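Aminofutalosine deaminase (Helicobacter pylori, PDB 7LKK) deaminates aminofutalosine, an intermediate of the bacterial menaquinone pathway, as a metal-dependent member of the amidohydrolase family. Local coordinates at residues A[20-25]-A[65-70]; A[221-226]-A[277-282]; A[271-276]-A[292-297]; A[388-393]-A[410-415]. All coordinates share one frame; numbering follows the deposited sequence.

Contact 1. Residues A[20-25]-A[65-70]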
# COMPACT_ATOMS: atom_id res chain seq x y z
N GLY A 20 -11.93 2.93 28.59
CA GLY A 20 -11.35 1.61 28.44
C GLY A 20 -11.76 1.00 27.10
O GLY A 20 -12.68 1.48 26.44
N ALA A 21 -11.05 -0.05 26.73
CA ALA A 21 -11.32 -0.75 25.49
C ALA A 21 -10.92 -2.21 25.63
O ALA A 21 -10.16 -2.57 26.54
CB ALA A 21 -10.60 -0.10 24.30
N SER A 22 -11.43 -3.04 24.72
CA SER A 22 -11.11 -4.46 24.75
C SER A 22 -9.61 -4.70 24.60
O SER A 22 -9.08 -5.68 25.15
CB SER A 22 -11.87 -5.20 23.65
OG SER A 22 -13.26 -4.98 23.76
N LEU A 23 -8.93 -3.84 23.86
CA LEU A 23 -7.49 -3.93 23.66
C LEU A 23 -6.88 -2.55 23.88
O LEU A 23 -7.42 -1.55 23.39
CB LEU A 23 -7.16 -4.44 22.26
CG LEU A 23 -7.60 -5.87 21.94
CD1 LEU A 23 -7.68 -6.09 20.44
CD2 LEU A 23 -6.65 -6.87 22.58
N VAL A 24 -5.78 -2.50 24.62
CA VAL A 24 -5.05 -1.27 24.88
C VAL A 24 -3.60 -1.48 24.47
O VAL A 24 -2.96 -2.43 24.93
CB VAL A 24 -5.14 -0.84 26.36
CG1 VAL A 24 -4.31 0.41 26.59
CG2 VAL A 24 -6.59 -0.61 26.76
N PHE A 25 -3.10 -0.61 23.60
CA PHE A 25 -1.70 -0.64 23.18
C PHE A 25 -0.95 0.40 24.01
O PHE A 25 -1.17 1.60 23.86
CB PHE A 25 -1.56 -0.34 21.69
CG PHE A 25 -2.22 -1.35 20.79
CD1 PHE A 25 -2.64 -2.58 21.28
CD2 PHE A 25 -2.40 -1.08 19.44
CE1 PHE A 25 -3.24 -3.50 20.44
CE2 PHE A 25 -3.00 -1.99 18.61
CZ PHE A 25 -3.42 -3.21 19.11
N PHE A 65 -16.53 2.49 28.24
CA PHE A 65 -15.81 1.32 27.73
C PHE A 65 -16.19 1.11 26.27
O PHE A 65 -17.38 1.17 25.92
CB PHE A 65 -16.12 0.06 28.54
CG PHE A 65 -15.24 -1.12 28.18
CD1 PHE A 65 -13.99 -1.25 28.74
CD2 PHE A 65 -15.67 -2.07 27.26
CE1 PHE A 65 -13.17 -2.32 28.41
CE2 PHE A 65 -14.86 -3.14 26.92
CZ PHE A 65 -13.61 -3.27 27.50
N PHE A 66 -15.19 0.85 25.43
CA PHE A 66 -15.39 0.67 23.99
C PHE A 66 -15.11 -0.79 23.65
O PHE A 66 -13.96 -1.19 23.49
CB PHE A 66 -14.50 1.63 23.20
CG PHE A 66 -14.87 3.07 23.37
CD1 PHE A 66 -15.78 3.68 22.52
CD2 PHE A 66 -14.32 3.83 24.40
CE1 PHE A 66 -16.12 5.01 22.68
CE2 PHE A 66 -14.66 5.16 24.57
CZ PHE A 66 -15.56 5.75 23.70
N GLU A 67 -16.18 -1.58 23.55
CA GLU A 67 -16.06 -2.98 23.18
C GLU A 67 -15.55 -3.12 21.75
O GLU A 67 -15.86 -2.31 20.87
CB GLU A 67 -17.41 -3.68 23.33
CG GLU A 67 -17.34 -5.17 23.60
CD GLU A 67 -18.71 -5.80 23.70
OE1 GLU A 67 -18.82 -7.03 23.52
OE2 GLU A 67 -19.69 -5.06 23.96
N ASN A 68 -14.76 -4.17 21.52
CA ASN A 68 -14.22 -4.50 20.19
C ASN A 68 -13.45 -3.33 19.60
O ASN A 68 -13.44 -3.13 18.38
CB ASN A 68 -15.33 -4.96 19.24
CG ASN A 68 -15.96 -6.26 19.68
OD1 ASN A 68 -15.37 -7.02 20.45
ND2 ASN A 68 -17.17 -6.52 19.21
N SER A 69 -12.78 -2.56 20.45
CA SER A 69 -12.06 -1.37 20.03
C SER A 69 -10.64 -1.43 20.55
O SER A 69 -10.29 -2.26 21.40
CB SER A 69 -12.77 -0.10 20.52
OG SER A 69 -14.11 -0.07 20.08
N VAL A 70 -9.80 -0.54 20.02
CA VAL A 70 -8.40 -0.44 20.42
C VAL A 70 -8.16 0.96 20.97
O VAL A 70 -8.48 1.95 20.31
CB VAL A 70 -7.45 -0.74 19.25
CG1 VAL A 70 -6.02 -0.36 19.62
CG2 VAL A 70 -7.54 -2.21 18.85

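Contact 2. Residues A[221-226]-A[277-282]. With FE (Fe (III) ion), chain E; MCF ((8R)-3-(5-S-methyl-5-thio-beta-D-ribofuranosyl)-3,6,7,8-tetrahydroimidazo[4,5-d][1,3]diazepin-8-ol), chain J.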
# COMPACT_ATOMS: atom_id res chain seq x y z
N HIS A 221 17.10 16.40 5.55
CA HIS A 221 17.02 15.30 4.60
C HIS A 221 18.44 14.79 4.34
O HIS A 221 19.34 15.58 4.07
CB HIS A 221 16.37 15.74 3.30
CG HIS A 221 14.99 16.29 3.47
ND1 HIS A 221 14.73 17.65 3.54
CD2 HIS A 221 13.79 15.68 3.59
CE1 HIS A 221 13.44 17.84 3.69
NE2 HIS A 221 12.84 16.66 3.73
N PHE A 222 18.62 13.47 4.42
CA PHE A 222 19.96 12.90 4.33
C PHE A 222 19.96 11.69 3.41
O PHE A 222 19.22 10.73 3.66
CB PHE A 222 20.48 12.52 5.72
CG PHE A 222 21.93 12.13 5.74
CD1 PHE A 222 22.90 13.02 5.32
CD2 PHE A 222 22.32 10.87 6.16
CE1 PHE A 222 24.23 12.67 5.32
CE2 PHE A 222 23.65 10.51 6.17
CZ PHE A 222 24.61 11.41 5.75
N LEU A 223 20.80 11.74 2.38
CA LEU A 223 21.09 10.61 1.49
C LEU A 223 19.80 9.90 1.04
O LEU A 223 19.60 8.70 1.25
CB LEU A 223 22.08 9.64 2.15
CG LEU A 223 23.43 10.29 2.48
CD1 LEU A 223 24.47 9.27 2.92
CD2 LEU A 223 23.95 11.10 1.30
N GLU A 224 18.93 10.69 0.42
CA GLU A 224 17.64 10.24 -0.07
C GLU A 224 17.70 9.61 -1.45
O GLU A 224 16.74 8.96 -1.87
CB GLU A 224 16.67 11.43 -0.07
CG GLU A 224 15.23 11.11 -0.37
CD GLU A 224 14.35 12.34 -0.34
OE1 GLU A 224 14.89 13.45 -0.14
OE2 GLU A 224 13.13 12.20 -0.51
N SER A 225 18.81 9.78 -2.17
CA SER A 225 18.88 9.30 -3.54
C SER A 225 20.30 8.86 -3.86
O SER A 225 21.26 9.23 -3.18
CB SER A 225 18.44 10.38 -4.54
OG SER A 225 19.31 11.49 -4.51
N LEU A 226 20.42 8.05 -4.92
CA LEU A 226 21.73 7.73 -5.46
C LEU A 226 22.41 8.97 -6.02
O LEU A 226 23.64 9.11 -5.93
CB LEU A 226 21.61 6.65 -6.53
CG LEU A 226 22.90 6.22 -7.24
CD1 LEU A 226 23.96 5.80 -6.24
CD2 LEU A 226 22.62 5.11 -8.24
N GLN A 277 18.10 6.21 2.96
CA GLN A 277 18.19 4.88 2.36
C GLN A 277 19.54 4.61 1.72
O GLN A 277 19.92 3.45 1.56
CB GLN A 277 17.10 4.65 1.32
CG GLN A 277 15.73 5.16 1.69
CD GLN A 277 15.49 6.54 1.15
OE1 GLN A 277 15.94 7.53 1.74
NE2 GLN A 277 14.81 6.63 0.02
N PHE A 278 20.27 5.66 1.32
CA PHE A 278 21.58 5.50 0.69
C PHE A 278 22.72 5.79 1.65
O PHE A 278 23.86 5.97 1.20
CB PHE A 278 21.66 6.37 -0.56
CG PHE A 278 20.77 5.91 -1.67
CD1 PHE A 278 21.24 5.06 -2.66
CD2 PHE A 278 19.44 6.30 -1.71
CE1 PHE A 278 20.41 4.63 -3.67
CE2 PHE A 278 18.60 5.86 -2.72
CZ PHE A 278 19.09 5.03 -3.70
N ALA A 279 22.45 5.86 2.95
CA ALA A 279 23.50 5.95 3.94
C ALA A 279 24.07 4.57 4.21
O ALA A 279 23.32 3.63 4.52
CB ALA A 279 22.97 6.57 5.24
N SER A 280 25.39 4.44 4.08
CA SER A 280 26.04 3.18 4.39
C SER A 280 25.97 2.90 5.90
O SER A 280 25.55 3.75 6.69
CB SER A 280 27.49 3.20 3.93
OG SER A 280 28.25 4.09 4.73
N LEU A 281 26.38 1.69 6.28
CA LEU A 281 26.42 1.35 7.70
C LEU A 281 27.38 2.26 8.46
O LEU A 281 27.08 2.69 9.58
CB LEU A 281 26.82 -0.12 7.88
CG LEU A 281 26.86 -0.63 9.32
CD1 LEU A 281 25.52 -0.43 10.00
CD2 LEU A 281 27.27 -2.10 9.35
N GLU A 282 28.53 2.58 7.86
CA GLU A 282 29.46 3.50 8.50
C GLU A 282 28.83 4.87 8.69
O GLU A 282 29.00 5.50 9.75
CB GLU A 282 30.75 3.62 7.68
CG GLU A 282 31.79 4.53 8.31
CD GLU A 282 32.83 5.01 7.32
OE1 GLU A 282 33.12 4.28 6.35
OE2 GLU A 282 33.35 6.13 7.50
FE FE E . 10.55 16.09 3.51
O8 MCF J . 11.35 15.37 1.87
C8 MCF J . 10.64 15.36 0.66
C7 MCF J . 11.48 14.86 -0.51
N6 MCF J . 12.87 15.22 -0.33
C5 MCF J . 13.22 16.58 -0.01
N4 MCF J . 12.28 17.68 0.19
C10 MCF J . 10.80 17.81 0.10
C9 MCF J . 9.99 16.72 0.34
N1 MCF J . 8.73 17.12 0.20
C2 MCF J . 8.71 18.42 -0.10
N3 MCF J . 9.98 18.84 -0.15
C1S MCF J . 10.36 20.25 -0.47
C2S MCF J . 11.48 20.82 0.43
O2S MCF J . 10.97 21.30 1.59
O4S MCF J . 10.84 20.31 -1.65
C4S MCF J . 11.82 21.60 -1.67
C3S MCF J . 12.03 21.95 -0.43
O3S MCF J . 11.27 23.22 -0.13
C5S MCF J . 13.12 21.23 -2.35
S5S MCF J . 13.82 22.70 -3.16
C6S MCF J . 15.59 22.43 -3.46
O HOH W 1 13.90 8.74 -2.25

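Contact 3. Residues A[271-276]-A[292-297]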
# COMPACT_ATOMS: atom_id res chain seq x y z
N THR A 271 18.86 16.03 16.42
CA THR A 271 18.60 16.23 15.00
C THR A 271 17.87 15.03 14.41
O THR A 271 18.29 13.89 14.60
CB THR A 271 19.90 16.47 14.23
OG1 THR A 271 20.55 17.65 14.73
CG2 THR A 271 19.62 16.66 12.75
N LEU A 272 16.79 15.30 13.69
CA LEU A 272 16.08 14.28 12.92
C LEU A 272 16.73 14.13 11.55
O LEU A 272 16.91 15.12 10.84
CB LEU A 272 14.60 14.64 12.77
CG LEU A 272 13.63 14.42 13.93
CD1 LEU A 272 13.94 15.32 15.11
CD2 LEU A 272 12.20 14.64 13.45
N PHE A 273 17.08 12.90 11.19
CA PHE A 273 17.62 12.58 9.88
C PHE A 273 16.56 11.81 9.10
O PHE A 273 16.16 10.71 9.52
CB PHE A 273 18.91 11.76 10.00
CG PHE A 273 20.11 12.58 10.33
CD1 PHE A 273 20.37 12.96 11.64
CD2 PHE A 273 21.00 12.97 9.34
CE1 PHE A 273 21.48 13.72 11.95
CE2 PHE A 273 22.12 13.72 9.65
CZ PHE A 273 22.36 14.10 10.95
N VAL A 274 16.10 12.38 7.99
CA VAL A 274 14.98 11.85 7.23
C VAL A 274 15.49 11.09 6.01
O VAL A 274 16.47 11.50 5.37
CB VAL A 274 14.03 12.99 6.80
CG1 VAL A 274 12.79 12.43 6.12
CG2 VAL A 274 13.64 13.84 8.01
N HIS A 275 14.82 9.96 5.71
CA HIS A 275 15.04 9.11 4.54
C HIS A 275 16.21 8.15 4.76
O HIS A 275 16.00 7.03 5.23
CB HIS A 275 15.23 9.95 3.28
CG HIS A 275 14.08 10.87 2.99
ND1 HIS A 275 12.78 10.41 2.87
CD2 HIS A 275 14.02 12.21 2.84
CE1 HIS A 275 11.98 11.44 2.64
NE2 HIS A 275 12.71 12.54 2.61
N ASN A 276 17.43 8.55 4.40
CA ASN A 276 18.67 7.85 4.72
C ASN A 276 18.88 6.53 3.99
O ASN A 276 19.78 5.77 4.38
CB ASN A 276 18.81 7.58 6.23
CG ASN A 276 18.39 8.75 7.09
OD1 ASN A 276 19.13 9.72 7.24
ND2 ASN A 276 17.20 8.66 7.68
N LYS A 292 24.74 11.93 18.81
CA LYS A 292 24.37 11.50 20.17
C LYS A 292 22.86 11.34 20.32
O LYS A 292 22.40 10.33 20.86
CB LYS A 292 24.89 12.49 21.22
CG LYS A 292 26.39 12.70 21.26
CD LYS A 292 27.17 11.41 21.32
CE LYS A 292 28.65 11.69 21.55
NZ LYS A 292 29.20 12.63 20.53
N ASN A 293 22.09 12.33 19.87
CA ASN A 293 20.64 12.24 19.94
C ASN A 293 20.01 12.35 18.56
O ASN A 293 19.19 13.24 18.30
CB ASN A 293 20.09 13.33 20.87
CG ASN A 293 20.25 12.97 22.34
OD1 ASN A 293 19.63 12.03 22.83
ND2 ASN A 293 21.09 13.72 23.04
N ALA A 294 20.38 11.45 17.66
CA ALA A 294 19.83 11.40 16.32
C ALA A 294 18.55 10.58 16.28
O ALA A 294 18.36 9.65 17.07
CB ALA A 294 20.85 10.83 15.33
N PHE A 295 17.67 10.91 15.33
CA PHE A 295 16.39 10.23 15.16
C PHE A 295 16.15 10.01 13.68
O PHE A 295 15.90 10.96 12.94
CB PHE A 295 15.25 11.04 15.79
CG PHE A 295 15.33 11.14 17.28
CD1 PHE A 295 14.75 10.17 18.08
CD2 PHE A 295 15.98 12.20 17.89
CE1 PHE A 295 14.82 10.25 19.46
CE2 PHE A 295 16.06 12.29 19.27
CZ PHE A 295 15.48 11.31 20.05
N LEU A 296 16.21 8.75 13.25
CA LEU A 296 15.95 8.41 11.85
C LEU A 296 14.46 8.44 11.57
O LEU A 296 13.67 7.82 12.29
CB LEU A 296 16.53 7.04 11.52
CG LEU A 296 18.04 6.87 11.65
CD1 LEU A 296 18.48 5.57 11.01
CD2 LEU A 296 18.77 8.05 11.02
N ILE A 297 14.07 9.15 10.51
CA ILE A 297 12.69 9.23 10.06
C ILE A 297 12.61 8.56 8.70
O ILE A 297 13.42 8.85 7.81
CB ILE A 297 12.19 10.69 9.99
CG1 ILE A 297 12.62 11.47 11.24
CG2 ILE A 297 10.68 10.72 9.81
CD1 ILE A 297 11.97 10.99 12.53

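Contact 4. Residues A[388-393]-A[410-415]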
# COMPACT_ATOMS: atom_id res chain seq x y z
N SER A 388 -6.25 7.86 21.26
CA SER A 388 -7.12 7.50 20.15
C SER A 388 -7.90 6.23 20.50
O SER A 388 -7.37 5.34 21.18
CB SER A 388 -6.32 7.26 18.87
OG SER A 388 -5.73 8.45 18.39
N VAL A 389 -9.14 6.16 20.04
CA VAL A 389 -9.96 4.95 20.12
C VAL A 389 -10.43 4.61 18.71
O VAL A 389 -11.03 5.45 18.03
CB VAL A 389 -11.16 5.13 21.07
CG1 VAL A 389 -12.03 3.88 21.06
CG2 VAL A 389 -10.68 5.45 22.48
N PHE A 390 -10.14 3.38 18.28
CA PHE A 390 -10.57 2.87 16.98
C PHE A 390 -11.51 1.70 17.20
O PHE A 390 -11.17 0.75 17.90
CB PHE A 390 -9.37 2.42 16.14
CG PHE A 390 -8.53 3.55 15.60
CD1 PHE A 390 -7.56 4.15 16.39
CD2 PHE A 390 -8.70 4.00 14.30
CE1 PHE A 390 -6.78 5.18 15.89
CE2 PHE A 390 -7.93 5.03 13.80
CZ PHE A 390 -6.97 5.62 14.60
N GLY A 391 -12.69 1.75 16.57
CA GLY A 391 -13.70 0.73 16.74
C GLY A 391 -13.69 -0.26 15.59
O GLY A 391 -13.45 0.10 14.44
N PHE A 392 -13.95 -1.53 15.92
CA PHE A 392 -13.96 -2.61 14.95
C PHE A 392 -15.19 -3.49 15.18
O PHE A 392 -15.94 -3.30 16.14
CB PHE A 392 -12.68 -3.44 15.02
CG PHE A 392 -11.42 -2.64 14.81
CD1 PHE A 392 -11.02 -2.29 13.53
CD2 PHE A 392 -10.66 -2.22 15.88
CE1 PHE A 392 -9.87 -1.54 13.33
CE2 PHE A 392 -9.51 -1.48 15.69
CZ PHE A 392 -9.11 -1.14 14.41
N ASN A 393 -15.38 -4.45 14.28
CA ASN A 393 -16.51 -5.37 14.34
C ASN A 393 -16.18 -6.69 15.04
O ASN A 393 -17.06 -7.54 15.17
CB ASN A 393 -17.04 -5.66 12.94
CG ASN A 393 -17.31 -4.39 12.15
OD1 ASN A 393 -18.09 -3.53 12.57
ND2 ASN A 393 -16.68 -4.27 10.98
N LYS A 410 -8.88 2.71 9.88
CA LYS A 410 -9.01 3.73 8.85
C LYS A 410 -9.33 5.10 9.44
O LYS A 410 -8.61 6.07 9.16
CB LYS A 410 -10.08 3.32 7.82
CG LYS A 410 -9.49 2.54 6.65
CD LYS A 410 -10.30 1.30 6.32
CE LYS A 410 -11.61 1.65 5.63
NZ LYS A 410 -12.38 0.43 5.26
N GLU A 411 -10.39 5.22 10.24
CA GLU A 411 -10.77 6.48 10.85
C GLU A 411 -10.95 6.29 12.35
O GLU A 411 -11.48 5.28 12.79
CB GLU A 411 -12.07 7.03 10.23
CG GLU A 411 -12.52 8.36 10.83
CD GLU A 411 -13.44 9.13 9.90
OE1 GLU A 411 -13.24 9.07 8.67
OE2 GLU A 411 -14.37 9.80 10.41
N VAL A 412 -10.50 7.29 13.12
CA VAL A 412 -10.58 7.19 14.57
C VAL A 412 -12.02 7.40 15.03
O VAL A 412 -12.79 8.16 14.42
CB VAL A 412 -9.61 8.20 15.22
CG1 VAL A 412 -10.21 9.60 15.24
CG2 VAL A 412 -9.23 7.74 16.62
N GLU A 413 -12.39 6.70 16.10
CA GLU A 413 -13.72 6.83 16.68
C GLU A 413 -13.75 7.87 17.79
O GLU A 413 -14.74 8.60 17.93
CB GLU A 413 -14.19 5.47 17.22
CG GLU A 413 -15.68 5.39 17.49
CD GLU A 413 -16.06 4.11 18.22
OE1 GLU A 413 -15.19 3.23 18.38
OE2 GLU A 413 -17.23 4.00 18.64
N ARG A 414 -12.69 7.94 18.59
CA ARG A 414 -12.53 8.99 19.58
C ARG A 414 -11.09 9.47 19.54
O ARG A 414 -10.15 8.67 19.47
CB ARG A 414 -12.86 8.50 21.00
CG ARG A 414 -14.31 8.15 21.21
CD ARG A 414 -15.19 9.39 21.19
NE ARG A 414 -16.55 9.11 21.65
CZ ARG A 414 -17.47 8.47 20.93
NH1 ARG A 414 -17.19 8.03 19.71
NH2 ARG A 414 -18.67 8.26 21.44
N LEU A 415 -10.92 10.79 19.56
CA LEU A 415 -9.60 11.41 19.66
C LEU A 415 -9.63 12.39 20.81
O LEU A 415 -10.44 13.32 20.82
CB LEU A 415 -9.21 12.11 18.35
CG LEU A 415 -7.82 12.74 18.33
CD1 LEU A 415 -6.74 11.71 18.62
CD2 LEU A 415 -7.56 13.44 17.00
O HOH W 2 -12.91 3.75 14.36

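Contact 1. Residues A[20-25]-A[65-70]
The ring of Phe65 lies against the backbone of Gly20, Ala21 and Ser22, with Ala21 CA over one face near the rim and Phe65 CZ 3.4 Å from Ala21 C. Its CG is anti to the backbone N (chi1 -171°), which carries the ring off its own strand and across the adjacent one. Phe66 instead turns its edge to Gly20, and the carbonyl oxygen Gly20 O lies in the ring plane. At the other end, one face of Phe25 takes Val70 CG1 in a CH-pi contact, the methyl 3.8 Å from the ring centroid and 18° off the normal. Two pairs of parallel strands meet here: 17-21 with 62-66 in a four-stranded sheet, and 23-25 with 69-80, whose continuation enters the barrel. Both segments turn a corner, at Ser22 and at Glu67-Asn68, and the register slips by two residues in a beta bulge as a type II turn runs from Phe66 to Ser69. Before the corner Phe66 N donates to Gly20 O at 2.8 Å; beyond it Leu23 N donates to Ser69 O at 3.2 Å, nearly along the C=O axis. The corner itself is bonded by Ser22 OG, which accepts from Asn68 N at 2.8 Å, while Ser69 OG reaches Glu67 O at 3.0 Å from above the carbonyl plane. Leu23 CB and Val70 CG2 touch on one side of the second pair, where helix 401-408 packs against both residues.

Contact 2. Residues A[221-226]-A[277-282]
Phe278 lays one face of its ring flat on the peptide joining Ser225 to Leu226: Leu226 N stands over the ring centre, 3.5 Å from Phe278 CZ. The ring turns its edge to Leu223 O, the same oxygen that accepts from Phe278 N at 3.1 Å in a fairly straight bond (161°). Leu223 points toward residues 277-282 and extends CD1 to within 3.6 Å of Ala279 CA, while its CG sits over the centre of the Phe222 ring. The side chain of Gln277 bends back at chi2 toward Glu224, and a water spans the gap, donating to Glu224 O at 2.9 Å and accepting from Gln277 NE2 at 3.2 Å; NE2 also bonds Lys309 O. His221 and Glu224 face the other way, into the active site at the C-terminal ends of the barrel strands. His221 NE2 binds the iron at 2.4 Å, with His79 and His81 also bound through NE2 and Asp328 belonging to the same metal site, and the inhibitor atom C5 lies over the centre of the imidazole. Glu224, CG anti to its N (chi1 -172°) and extended beyond, accepts the inhibitor N6-H through OE1 at 2.7 Å. The inhibitor hydroxyl O8 is on the iron as well, as expected of a coformycin-type transition-state analogue, O8 probably standing for the metal-activated water that attacks the purine.

Contact 3. Residues A[271-276]-A[292-297]
Strands 269-275 and 294-298, joined by helix 281-291 in a beta-alpha-beta unit, are neighbours in the amidohydrolase barrel, and Leu272, Phe273 and Val274 pair in parallel with Phe295, Leu296 and Ile297. The strand directions diverge by 24°. Bonds run alternately from one strand to the other: Phe273 N donates to Phe295 O at 2.9 Å, Ile297 N to Phe273 O at 2.8 Å, and His275 N to Ile297 O at 2.8 Å. Phe273 O has a second donor, Asn276 ND2, at 2.9 Å; this bond is almost straight (175°) and lies in the amide plane of Asn276, and it reaches the carbonyl from the face opposite to that used by Ile297 N. The asparagine side chain is thereby folded back over the strand it follows. Leu272, Val274, Phe295 and Ile297 share one face of the pair, and Val274 and Ile297 there meet His79 of strand 69-80, as expected for the interior of the barrel. Ile297 fits between two residues of the other strand, with CD1 3.8 Å from Leu272 CD2 and CB 4.0 Å from Val274 CG2. Phe273, Ala294 and Leu296 occupy the other face, against helix 281-291. Leu296 CD2 packs there on Phe273 CB at 3.9 Å and on Asn276 ND2 at 3.7 Å, while the Phe273 ring meets Phe222 edge-to-face. At the strand end His275 has Val274 CG1 over the centre of its ring; its NE2 bonds the inhibitor hydroxyl O8, and the imidazole runs nearly parallel to that of the iron ligand His221.

Contact 4. Residues A[388-393]-A[410-415]
A classic beta bulge interrupts the antiparallel pairing of strands 387-391 and 414-417, with Glu413 and Arg414 both opposite Val389 in the small beta domain beside the barrel. The hydrogen bonds define it: Val389 O accepts from Glu413 N at 2.7 Å and from Arg414 N at 3.0 Å, so that one oxygen is gripped by two consecutive amides. Val389 N returns a bond to Arg414 O at 2.8 Å, in the carbonyl plane. Where direct pairing ends, a water takes over, accepting from Gly391 N at 3.0 Å and donating to Glu411 O at 2.6 Å. Among the apolar contacts, Val412 places CG2, anti to its backbone N, over one face of Phe390 in a CH-pi contact 3.8 Å from the centroid and 20° off the normal; the same phenylalanine meets Phe405 of helix 401-408 edge-to-face. The side chains of Val389 and Arg414 run alongside each other on the same face, with Val389 CB 3.8 Å from Arg414 CB. The arginine chain bends at chi2 and turns back on its own strand, where NH1 donates to Glu413 O at 3.1 Å, the acceptor in the guanidinium plane but the donor above the carbonyl plane.

Overall arrangement
From the N terminus, contact 1 closes first, bringing 65-70 back beside 20-25 after a loop that holds strands 33-34, 37-41 and 45-50 and helix 51-57. Strand 69-80 then leads into the barrel. Contacts 2 and 3 cross, their segments alternating along the chain: 221-226 and 277-282 enclose 271-276, whose partner 292-297 lies beyond. They join successive barrel strands and the loops at their ends beside the iron site. Contact 4 closes last, over helix 401-408, and returns to contact 1: Val70 N lies 2.8 Å from Phe390 O, so the two ends of the chain meet in one beta domain. The centres of contacts 1 and 2 are about 40 Å apart.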